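Long-range contacts in neutral ceramidase (Pseudomonas aeruginosa, PDB 2ZWS), which hydrolyses the N-acyl linkage of ceramides to give sphingosine and a free fatty acid, and also runs the reaction in reverse to make ceramide: residues N155-H165 with A246-N254; V576-R587 with A598-P606. All blocks are in the same frame, centred on the assembly; numbering follows the deposited sequence.

From the N terminus, the chain first meets contact 1, where 155-165 is rejoined by 246-254 after 80 intervening residues. This closes a wide loop in the N-terminal catalytic part and brings the likely nucleophile S250 beside R160 and the zinc site. Contact 2 comes much later and is local: only ten residues separate 576-587 from 598-606, and the closure is a beta hairpin in the C-terminal beta-sandwich. The two are in series, neither nesting nor crossing, with centres about 31 Å apart. Contact 2 still reaches back to the N-terminal part: strand 584-591 pairs with strand 32-36, and H37 supplies its carbonyl to the magnesium ion.

Contact 1: residues N155-H165 with A246-N254; sequences NASRNRSLLSH and AGNLSPNLN. Unlike the reference sequence in segment 155-165: S157 (reference Asn).
Strands 157-159 and 249-251 form a short antiparallel two-stranded sheet, their axes 4.5 Å apart at closest, with R158 and S250 as the hydrogen-bonded pair. Beyond one end, R160 N donates to N248 O (2.8 Å); beyond the other, N252 N donates to A156 O. N252 takes the preceding carbonyl too: with CG anti to the backbone N (chi1 -170°), its ND2 reaches N155 O at 3.0 Å, coming in above the carbonyl plane. N159 and N248 bring their amides together with planes 74° apart and the two ND2 atoms 3.2 Å apart. These donors do not bond; partners lie outside the pair: N159 ND2 has G177 O, N248 OD1 has V414 N, and N248 ND2 has two waters leading to S161 O and H165 ND1. N159 OD1 accepts from S161 N, two residues on (2.7 Å), an Asx turn. R160 runs extended past S250, the nucleophile by similarity, with CD 3.3 Å from S250 OG. Its guanidinium pairs with E461 and hydrogen-bonds Y448, a zinc ligand, while L249 O accepts from ND1 of H204, another. The contact thus supplies second-shell bonds to two zinc ligands, consistent with holding metal and nucleophile in fixed relation.

Contact 2: residues V576-R587 with A598-P606; sequences VATDNDWDTQYR and ATISWSIPP. With MG (magnesium ion), chain C.
D583 O is gripped by S603 N at 2.8 Å, in the carbonyl plane, and by a water at 3.0 Å that also bonds S601 OG; the CA-H of W602 points at it too. The S603 bond lies at the open end of the antiparallel beta hairpin 584-591/595-603 of the C-terminal beta-sandwich. The hydrogen-bonded pairs Q585-S601 and R587-T599 put their side chains on one face; T584, Y586, I600 and W602 share the other. There the edge of the Y586 ring meets I600 CG1, and its CE1 lies 3.8 Å from A598 CB. T584 OG1, set between the backbone N and carbonyl carbon (chi1 64°), donates to T578 O (2.7 Å) and binds the magnesium ion; T584 CG2 packs against W602 CD1. D581 N reaches T578 O from the opposite face of that carbonyl, and D581 OD2 accepts from T578 N, cross-bracing the turn. T584 O, D581 O and H37 O, with D579 O at 2.6 Å and a water, are the other ligands round the metal. The D583 side chain lies aslant to the P605 ring, OD2 3.1 Å from CG; another water, donating to OD2, accepts from W602 NE1 (2.9 Å), in the indole plane at the ring edge.

Contact 1: residues N155-H165 with A246-N254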
loop_
_atom_site.group_PDB
_atom_site.type_symbol
_atom_site.label_atom_id
_atom_site.label_comp_id
_atom_site.label_asym_id
_atom_site.label_seq_id
_atom_site.Cartn_x
_atom_site.Cartn_y
_atom_site.Cartn_z
ATOM N N ASN A 155 -16.998 -11.247 -8.226
ATOM C CA ASN A 155 -17.514 -11.513 -6.864
ATOM C C ASN A 155 -16.510 -11.113 -5.744
ATOM O O ASN A 155 -16.628 -11.561 -4.588
ATOM C CB ASN A 155 -17.780 -13.028 -6.797
ATOM C CG ASN A 155 -18.609 -13.454 -5.592
ATOM O OD1 ASN A 155 -19.611 -12.815 -5.238
ATOM N ND2 ASN A 155 -18.214 -14.570 -4.981
ATOM N N ALA A 156 -15.539 -10.274 -6.086
ATOM C CA ALA A 156 -14.514 -9.873 -5.100
ATOM C C ALA A 156 -14.790 -8.504 -4.454
ATOM O O ALA A 156 -14.246 -8.199 -3.380
ATOM C CB ALA A 156 -13.104 -9.910 -5.740
ATOM N N SER A 157 -15.612 -7.676 -5.107
ATOM C CA SER A 157 -15.825 -6.288 -4.701
ATOM C C SER A 157 -17.284 -5.879 -4.761
ATOM O O SER A 157 -18.131 -6.591 -5.328
ATOM C CB SER A 157 -15.032 -5.345 -5.606
ATOM O OG SER A 157 -15.421 -5.532 -6.960
ATOM N N ARG A 158 -17.586 -4.745 -4.144
ATOM C CA ARG A 158 -18.933 -4.177 -4.201
ATOM C C ARG A 158 -18.818 -2.665 -4.084
ATOM O O ARG A 158 -17.869 -2.155 -3.467
ATOM C CB ARG A 158 -19.831 -4.763 -3.106
ATOM C CG ARG A 158 -19.409 -4.413 -1.684
ATOM C CD ARG A 158 -20.420 -4.928 -0.645
ATOM N NE ARG A 158 -21.644 -4.124 -0.620
ATOM C CZ ARG A 158 -21.785 -2.956 0.007
ATOM N NH1 ARG A 158 -20.788 -2.431 0.707
ATOM N NH2 ARG A 158 -22.940 -2.312 -0.061
ATOM N N ASN A 159 -19.761 -1.945 -4.682
ATOM C CA ASN A 159 -19.743 -0.508 -4.570
ATOM C C ASN A 159 -20.333 -0.071 -3.243
ATOM O O ASN A 159 -21.467 -0.432 -2.908
ATOM C CB ASN A 159 -20.531 0.131 -5.730
ATOM C CG ASN A 159 -20.235 1.602 -5.881
ATOM O OD1 ASN A 159 -20.518 2.413 -4.981
ATOM N ND2 ASN A 159 -19.686 1.972 -7.043
ATOM N N ARG A 160 -19.604 0.762 -2.515
ATOM C CA ARG A 160 -20.044 1.188 -1.179
ATOM C C ARG A 160 -20.806 2.509 -1.191
ATOM O O ARG A 160 -21.272 2.993 -0.151
ATOM C CB ARG A 160 -18.820 1.239 -0.233
ATOM C CG ARG A 160 -17.888 2.342 -0.554
ATOM C CD ARG A 160 -16.641 2.323 0.304
ATOM N NE ARG A 160 -15.884 3.551 0.101
ATOM C CZ ARG A 160 -14.724 3.822 0.709
ATOM N NH1 ARG A 160 -14.169 2.939 1.555
ATOM N NH2 ARG A 160 -14.128 4.979 0.479
ATOM N N SER A 161 -20.901 3.108 -2.369
ATOM C CA SER A 161 -21.623 4.370 -2.540
ATOM C C SER A 161 -22.417 4.326 -3.838
ATOM O O SER A 161 -22.233 5.174 -4.722
ATOM C CB SER A 161 -20.633 5.533 -2.539
ATOM O OG SER A 161 -20.164 5.704 -1.217
ATOM N N LEU A 162 -23.298 3.329 -3.935
ATOM C CA LEU A 162 -24.011 3.051 -5.178
ATOM C C LEU A 162 -24.964 4.186 -5.579
ATOM O O LEU A 162 -25.149 4.453 -6.767
ATOM C CB LEU A 162 -24.732 1.705 -5.103
ATOM C CG LEU A 162 -25.186 1.130 -6.456
ATOM C CD1 LEU A 162 -24.079 1.155 -7.517
ATOM C CD2 LEU A 162 -25.703 -0.283 -6.281
ATOM N N LEU A 163 -25.518 4.881 -4.598
ATOM C CA LEU A 163 -26.440 5.979 -4.887
ATOM C C LEU A 163 -25.758 7.049 -5.750
ATOM O O LEU A 163 -26.358 7.558 -6.703
ATOM C CB LEU A 163 -26.935 6.583 -3.575
ATOM C CG LEU A 163 -27.868 7.784 -3.636
ATOM C CD1 LEU A 163 -28.731 7.709 -2.406
ATOM C CD2 LEU A 163 -27.092 9.090 -3.663
ATOM N N SER A 164 -24.501 7.376 -5.418
ATOM C CA SER A 164 -23.743 8.393 -6.147
ATOM C C SER A 164 -23.327 7.876 -7.517
ATOM O O SER A 164 -23.367 8.607 -8.505
ATOM C CB SER A 164 -22.485 8.795 -5.357
ATOM O OG SER A 164 -22.815 9.446 -4.151
ATOM N N HIS A 165 -22.943 6.605 -7.576
ATOM C CA HIS A 165 -22.494 5.999 -8.832
ATOM C C HIS A 165 -23.611 6.065 -9.889
ATOM O O HIS A 165 -23.368 6.328 -11.064
ATOM C CB HIS A 165 -22.079 4.550 -8.611
ATOM C CG HIS A 165 -21.722 3.805 -9.864
ATOM N ND1 HIS A 165 -20.504 3.943 -10.500
ATOM C CD2 HIS A 165 -22.435 2.919 -10.602
ATOM C CE1 HIS A 165 -20.476 3.151 -11.561
ATOM N NE2 HIS A 165 -21.647 2.534 -11.657
ATOM N N ALA A 246 -10.439 2.604 -7.128
ATOM C CA ALA A 246 -11.110 1.862 -6.030
ATOM C C ALA A 246 -11.823 2.763 -5.016
ATOM O O ALA A 246 -12.262 2.283 -3.960
ATOM C CB ALA A 246 -10.080 0.982 -5.311
ATOM N N GLY A 247 -11.968 4.047 -5.335
ATOM C CA GLY A 247 -12.462 5.015 -4.363
ATOM C C GLY A 247 -13.790 4.620 -3.731
ATOM O O GLY A 247 -14.030 4.884 -2.538
ATOM N N ASN A 248 -14.674 4.021 -4.527
ATOM C CA ASN A 248 -15.996 3.668 -4.018
ATOM C C ASN A 248 -16.233 2.158 -3.985
ATOM O O ASN A 248 -17.376 1.702 -4.001
ATOM C CB ASN A 248 -17.143 4.415 -4.780
ATOM C CG ASN A 248 -17.057 4.251 -6.311
ATOM O OD1 ASN A 248 -16.090 3.680 -6.836
ATOM N ND2 ASN A 248 -18.092 4.725 -7.027
ATOM N N LEU A 249 -15.142 1.381 -3.900
ATOM C CA LEU A 249 -15.228 -0.081 -3.944
ATOM C C LEU A 249 -14.665 -0.747 -2.682
ATOM O O LEU A 249 -13.495 -0.549 -2.323
ATOM C CB LEU A 249 -14.480 -0.626 -5.166
ATOM C CG LEU A 249 -15.065 -0.324 -6.542
ATOM C CD1 LEU A 249 -14.045 -0.695 -7.609
ATOM C CD2 LEU A 249 -16.302 -1.164 -6.746
ATOM N N SER A 250 -15.500 -1.570 -2.066
ATOM C CA SER A 250 -15.161 -2.349 -0.877
ATOM C C SER A 250 -15.037 -3.833 -1.211
ATOM O O SER A 250 -15.588 -4.316 -2.221
ATOM C CB SER A 250 -16.312 -2.260 0.130
ATOM O OG SER A 250 -16.452 -0.951 0.631
ATOM N N PRO A 251 -14.388 -4.605 -0.327
ATOM C CA PRO A 251 -14.453 -6.063 -0.511
ATOM C C PRO A 251 -15.916 -6.516 -0.480
ATOM O O PRO A 251 -16.765 -5.968 0.275
ATOM C CB PRO A 251 -13.716 -6.614 0.719
ATOM C CG PRO A 251 -12.822 -5.475 1.146
ATOM C CD PRO A 251 -13.614 -4.221 0.874
ATOM N N ASN A 252 -16.219 -7.505 -1.297
ATOM C CA ASN A 252 -17.533 -8.118 -1.219
ATOM C C ASN A 252 -17.682 -8.847 0.118
ATOM O O ASN A 252 -16.678 -9.260 0.719
ATOM C CB ASN A 252 -17.671 -9.117 -2.353
ATOM C CG ASN A 252 -19.099 -9.639 -2.524
ATOM O OD1 ASN A 252 -20.086 -9.047 -2.030
ATOM N ND2 ASN A 252 -19.209 -10.783 -3.179
ATOM N N LEU A 253 -18.926 -9.000 0.590
ATOM C CA LEU A 253 -19.207 -9.886 1.718
ATOM C C LEU A 253 -18.696 -11.294 1.470
ATOM O O LEU A 253 -18.741 -11.793 0.337
ATOM C CB LEU A 253 -20.710 -9.925 2.010
ATOM C CG LEU A 253 -21.348 -8.632 2.471
ATOM C CD1 LEU A 253 -22.848 -8.890 2.613
ATOM C CD2 LEU A 253 -20.730 -8.089 3.760
ATOM N N ASN A 254 -18.195 -11.934 2.526
ATOM C CA ASN A 254 -17.724 -13.310 2.407
ATOM C C ASN A 254 -18.802 -14.283 2.858
ATOM O O ASN A 254 -18.987 -14.526 4.060
ATOM C CB ASN A 254 -16.458 -13.528 3.225
ATOM C CG ASN A 254 -16.000 -14.963 3.212
ATOM O OD1 ASN A 254 -16.471 -15.789 2.414
ATOM N ND2 ASN A 254 -15.048 -15.272 4.088
HETATM O O HOH W 1 -19.966 6.521 -5.745
HETATM O O HOH W 2 -18.214 5.531 -9.861
#

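Contact 2: residues V576-R587 with A598-P606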
loop_
_atom_site.group_PDB
_atom_site.type_symbol
_atom_site.label_atom_id
_atom_site.label_comp_id
_atom_site.label_asym_id
_atom_site.label_seq_id
_atom_site.Cartn_x
_atom_site.Cartn_y
_atom_site.Cartn_z
ATOM N N VAL A 576 11.138 -23.045 9.307
ATOM C CA VAL A 576 9.999 -23.322 8.431
ATOM C C VAL A 576 8.961 -22.195 8.425
ATOM O O VAL A 576 8.053 -22.192 7.589
ATOM C CB VAL A 576 9.274 -24.662 8.759
ATOM C CG1 VAL A 576 10.229 -25.876 8.582
ATOM C CG2 VAL A 576 8.631 -24.624 10.154
ATOM N N ALA A 577 9.089 -21.249 9.351
ATOM C CA ALA A 577 8.203 -20.079 9.342
ATOM C C ALA A 577 8.837 -18.907 10.074
ATOM O O ALA A 577 9.610 -19.088 11.018
ATOM C CB ALA A 577 6.849 -20.424 9.931
ATOM N N THR A 578 8.500 -17.705 9.609
ATOM C CA THR A 578 9.039 -16.463 10.106
ATOM C C THR A 578 7.837 -15.572 10.496
ATOM O O THR A 578 6.688 -15.992 10.312
ATOM C CB THR A 578 9.940 -15.892 8.976
ATOM O OG1 THR A 578 11.258 -16.433 9.122
ATOM C CG2 THR A 578 10.002 -14.411 8.975
ATOM N N ASP A 579 8.076 -14.349 10.984
ATOM C CA ASP A 579 6.941 -13.472 11.302
ATOM C C ASP A 579 6.179 -12.986 10.057
ATOM O O ASP A 579 5.076 -12.472 10.186
ATOM C CB ASP A 579 7.306 -12.317 12.275
ATOM C CG ASP A 579 8.257 -11.273 11.679
ATOM O OD1 ASP A 579 8.398 -11.187 10.423
ATOM O OD2 ASP A 579 8.809 -10.478 12.483
ATOM N N ASN A 580 6.756 -13.163 8.868
ATOM C CA ASN A 580 6.079 -12.768 7.651
ATOM C C ASN A 580 4.945 -13.705 7.271
ATOM O O ASN A 580 4.014 -13.308 6.562
ATOM C CB ASN A 580 7.040 -12.704 6.474
ATOM C CG ASN A 580 6.404 -12.102 5.258
ATOM O OD1 ASN A 580 5.787 -11.033 5.330
ATOM N ND2 ASN A 580 6.539 -12.788 4.125
ATOM N N ASP A 581 5.015 -14.953 7.732
ATOM C CA ASP A 581 4.116 -15.972 7.201
ATOM C C ASP A 581 2.664 -15.834 7.693
ATOM O O ASP A 581 2.422 -15.458 8.835
ATOM C CB ASP A 581 4.692 -17.345 7.468
ATOM C CG ASP A 581 5.925 -17.588 6.627
ATOM O OD1 ASP A 581 5.808 -17.480 5.380
ATOM O OD2 ASP A 581 7.019 -17.826 7.202
ATOM N N TRP A 582 1.708 -16.169 6.829
ATOM C CA TRP A 582 0.291 -16.150 7.198
ATOM C C TRP A 582 -0.010 -16.989 8.448
ATOM O O TRP A 582 -0.853 -16.587 9.252
ATOM C CB TRP A 582 -0.550 -16.688 6.026
ATOM C CG TRP A 582 -1.994 -16.726 6.313
ATOM C CD1 TRP A 582 -2.715 -17.818 6.711
ATOM C CD2 TRP A 582 -2.915 -15.634 6.228
ATOM N NE1 TRP A 582 -4.030 -17.462 6.887
ATOM C CE2 TRP A 582 -4.184 -16.139 6.590
ATOM C CE3 TRP A 582 -2.795 -14.280 5.873
ATOM C CZ2 TRP A 582 -5.320 -15.340 6.642
ATOM C CZ3 TRP A 582 -3.960 -13.471 5.908
ATOM C CH2 TRP A 582 -5.195 -14.016 6.296
ATOM N N ASP A 583 0.680 -18.130 8.596
ATOM C CA ASP A 583 0.373 -19.097 9.662
ATOM C C ASP A 583 0.885 -18.656 11.031
ATOM O O ASP A 583 0.577 -19.303 12.030
ATOM C CB ASP A 583 0.934 -20.481 9.366
ATOM C CG ASP A 583 0.287 -21.128 8.182
ATOM O OD1 ASP A 583 -0.898 -20.847 7.912
ATOM O OD2 ASP A 583 0.984 -21.930 7.523
ATOM N N THR A 584 1.679 -17.582 11.081
ATOM C CA THR A 584 2.245 -17.104 12.369
ATOM C C THR A 584 1.705 -15.727 12.752
ATOM O O THR A 584 1.342 -14.928 11.881
ATOM C CB THR A 584 3.796 -17.030 12.362
ATOM O OG1 THR A 584 4.215 -16.061 11.387
ATOM C CG2 THR A 584 4.380 -18.362 12.014
ATOM N N GLN A 585 1.634 -15.477 14.068
ATOM C CA GLN A 585 1.350 -14.143 14.575
ATOM C C GLN A 585 2.309 -13.806 15.692
ATOM O O GLN A 585 2.733 -14.684 16.432
ATOM C CB GLN A 585 -0.092 -14.051 15.071
ATOM C CG GLN A 585 -1.118 -14.351 13.951
ATOM C CD GLN A 585 -2.597 -14.192 14.351
ATOM O OE1 GLN A 585 -3.484 -14.450 13.538
ATOM N NE2 GLN A 585 -2.864 -13.794 15.566
ATOM N N TYR A 586 2.620 -12.514 15.788
ATOM C CA TYR A 586 3.440 -11.930 16.849
ATOM C C TYR A 586 2.626 -10.825 17.487
ATOM O O TYR A 586 2.142 -9.935 16.788
ATOM C CB TYR A 586 4.742 -11.352 16.261
ATOM C CG TYR A 586 5.417 -10.311 17.140
ATOM C CD1 TYR A 586 6.166 -10.695 18.265
ATOM C CD2 TYR A 586 5.314 -8.935 16.846
ATOM C CE1 TYR A 586 6.798 -9.746 19.067
ATOM C CE2 TYR A 586 5.920 -7.966 17.673
ATOM C CZ TYR A 586 6.679 -8.389 18.767
ATOM O OH TYR A 586 7.266 -7.421 19.562
ATOM N N ARG A 587 2.409 -10.938 18.794
ATOM C CA ARG A 587 1.655 -9.918 19.531
ATOM C C ARG A 587 2.488 -9.415 20.690
ATOM O O ARG A 587 3.074 -10.210 21.417
ATOM C CB ARG A 587 0.331 -10.467 20.071
ATOM C CG ARG A 587 -0.581 -9.351 20.610
ATOM C CD ARG A 587 -1.963 -9.809 21.095
ATOM N NE ARG A 587 -2.719 -10.480 20.038
ATOM C CZ ARG A 587 -3.474 -9.880 19.113
ATOM N NH1 ARG A 587 -3.628 -8.553 19.084
ATOM N NH2 ARG A 587 -4.084 -10.628 18.206
ATOM N N ALA A 598 5.813 -10.994 24.565
ATOM C CA ALA A 598 5.639 -11.319 23.151
ATOM C C ALA A 598 4.888 -12.638 23.110
ATOM O O ALA A 598 5.375 -13.624 23.614
ATOM C CB ALA A 598 6.978 -11.480 22.497
ATOM N N THR A 599 3.701 -12.656 22.514
ATOM C CA THR A 599 2.943 -13.886 22.365
ATOM C C THR A 599 3.031 -14.266 20.894
ATOM O O THR A 599 2.753 -13.439 20.017
ATOM C CB THR A 599 1.475 -13.704 22.775
ATOM O OG1 THR A 599 1.401 -13.230 24.136
ATOM C CG2 THR A 599 0.712 -15.040 22.664
ATOM N N ILE A 600 3.464 -15.491 20.645
ATOM C CA ILE A 600 3.723 -15.972 19.292
ATOM C C ILE A 600 2.878 -17.209 19.053
ATOM O O ILE A 600 2.816 -18.121 19.879
ATOM C CB ILE A 600 5.208 -16.258 19.091
ATOM C CG1 ILE A 600 5.994 -14.942 19.073
ATOM C CG2 ILE A 600 5.434 -17.087 17.834
ATOM C CD1 ILE A 600 7.456 -15.102 19.438
ATOM N N SER A 601 2.196 -17.232 17.918
ATOM C CA SER A 601 1.396 -18.396 17.597
ATOM C C SER A 601 1.719 -18.927 16.229
ATOM O O SER A 601 2.173 -18.175 15.341
ATOM C CB SER A 601 -0.084 -18.065 17.696
ATOM O OG SER A 601 -0.441 -17.071 16.760
ATOM N N TRP A 602 1.466 -20.222 16.062
ATOM C CA TRP A 602 1.656 -20.902 14.783
ATOM C C TRP A 602 0.460 -21.808 14.554
ATOM O O TRP A 602 0.221 -22.747 15.324
ATOM C CB TRP A 602 2.940 -21.724 14.821
ATOM C CG TRP A 602 3.270 -22.454 13.524
ATOM C CD1 TRP A 602 3.070 -21.995 12.250
ATOM C CD2 TRP A 602 3.893 -23.755 13.397
ATOM N NE1 TRP A 602 3.537 -22.939 11.330
ATOM C CE2 TRP A 602 4.029 -24.018 12.007
ATOM C CE3 TRP A 602 4.337 -24.726 14.319
ATOM C CZ2 TRP A 602 4.601 -25.209 11.506
ATOM C CZ3 TRP A 602 4.929 -25.919 13.811
ATOM C CH2 TRP A 602 5.048 -26.136 12.420
ATOM N N SER A 603 -0.294 -21.537 13.497
ATOM C CA SER A 603 -1.357 -22.437 13.086
ATOM C C SER A 603 -0.753 -23.430 12.103
ATOM O O SER A 603 -0.349 -23.047 11.006
ATOM C CB SER A 603 -2.492 -21.635 12.465
ATOM O OG SER A 603 -3.044 -20.748 13.437
ATOM N N ILE A 604 -0.669 -24.700 12.510
ATOM C CA ILE A 604 0.090 -25.714 11.762
ATOM C C ILE A 604 -0.693 -26.106 10.512
ATOM O O ILE A 604 -1.775 -26.685 10.628
ATOM C CB ILE A 604 0.357 -26.978 12.642
ATOM C CG1 ILE A 604 1.104 -26.610 13.925
ATOM C CG2 ILE A 604 1.143 -28.018 11.856
ATOM C CD1 ILE A 604 0.886 -27.590 15.056
ATOM N N PRO A 605 -0.171 -25.741 9.316
ATOM C CA PRO A 605 -0.943 -25.948 8.083
ATOM C C PRO A 605 -0.854 -27.369 7.526
ATOM O O PRO A 605 0.088 -28.085 7.843
ATOM C CB PRO A 605 -0.280 -24.969 7.111
ATOM C CG PRO A 605 1.151 -25.001 7.502
ATOM C CD PRO A 605 1.121 -25.076 9.042
ATOM N N PRO A 606 -1.815 -27.762 6.669
ATOM C CA PRO A 606 -1.712 -29.037 5.941
ATOM C C PRO A 606 -0.379 -29.131 5.229
ATOM O O PRO A 606 0.098 -28.138 4.664
ATOM C CB PRO A 606 -2.842 -28.946 4.920
ATOM C CG PRO A 606 -3.856 -28.055 5.568
ATOM C CD PRO A 606 -3.068 -27.043 6.355
HETATM MG MG MG C . 3.017 -14.042 10.571
HETATM O O HOH W 3 3.914 -12.798 12.592
HETATM O O HOH W 4 -1.053 -18.191 14.242
HETATM O O HOH W 5 3.482 -22.567 8.497
HETATM O O HOH W 6 1.588 -10.554 24.092
#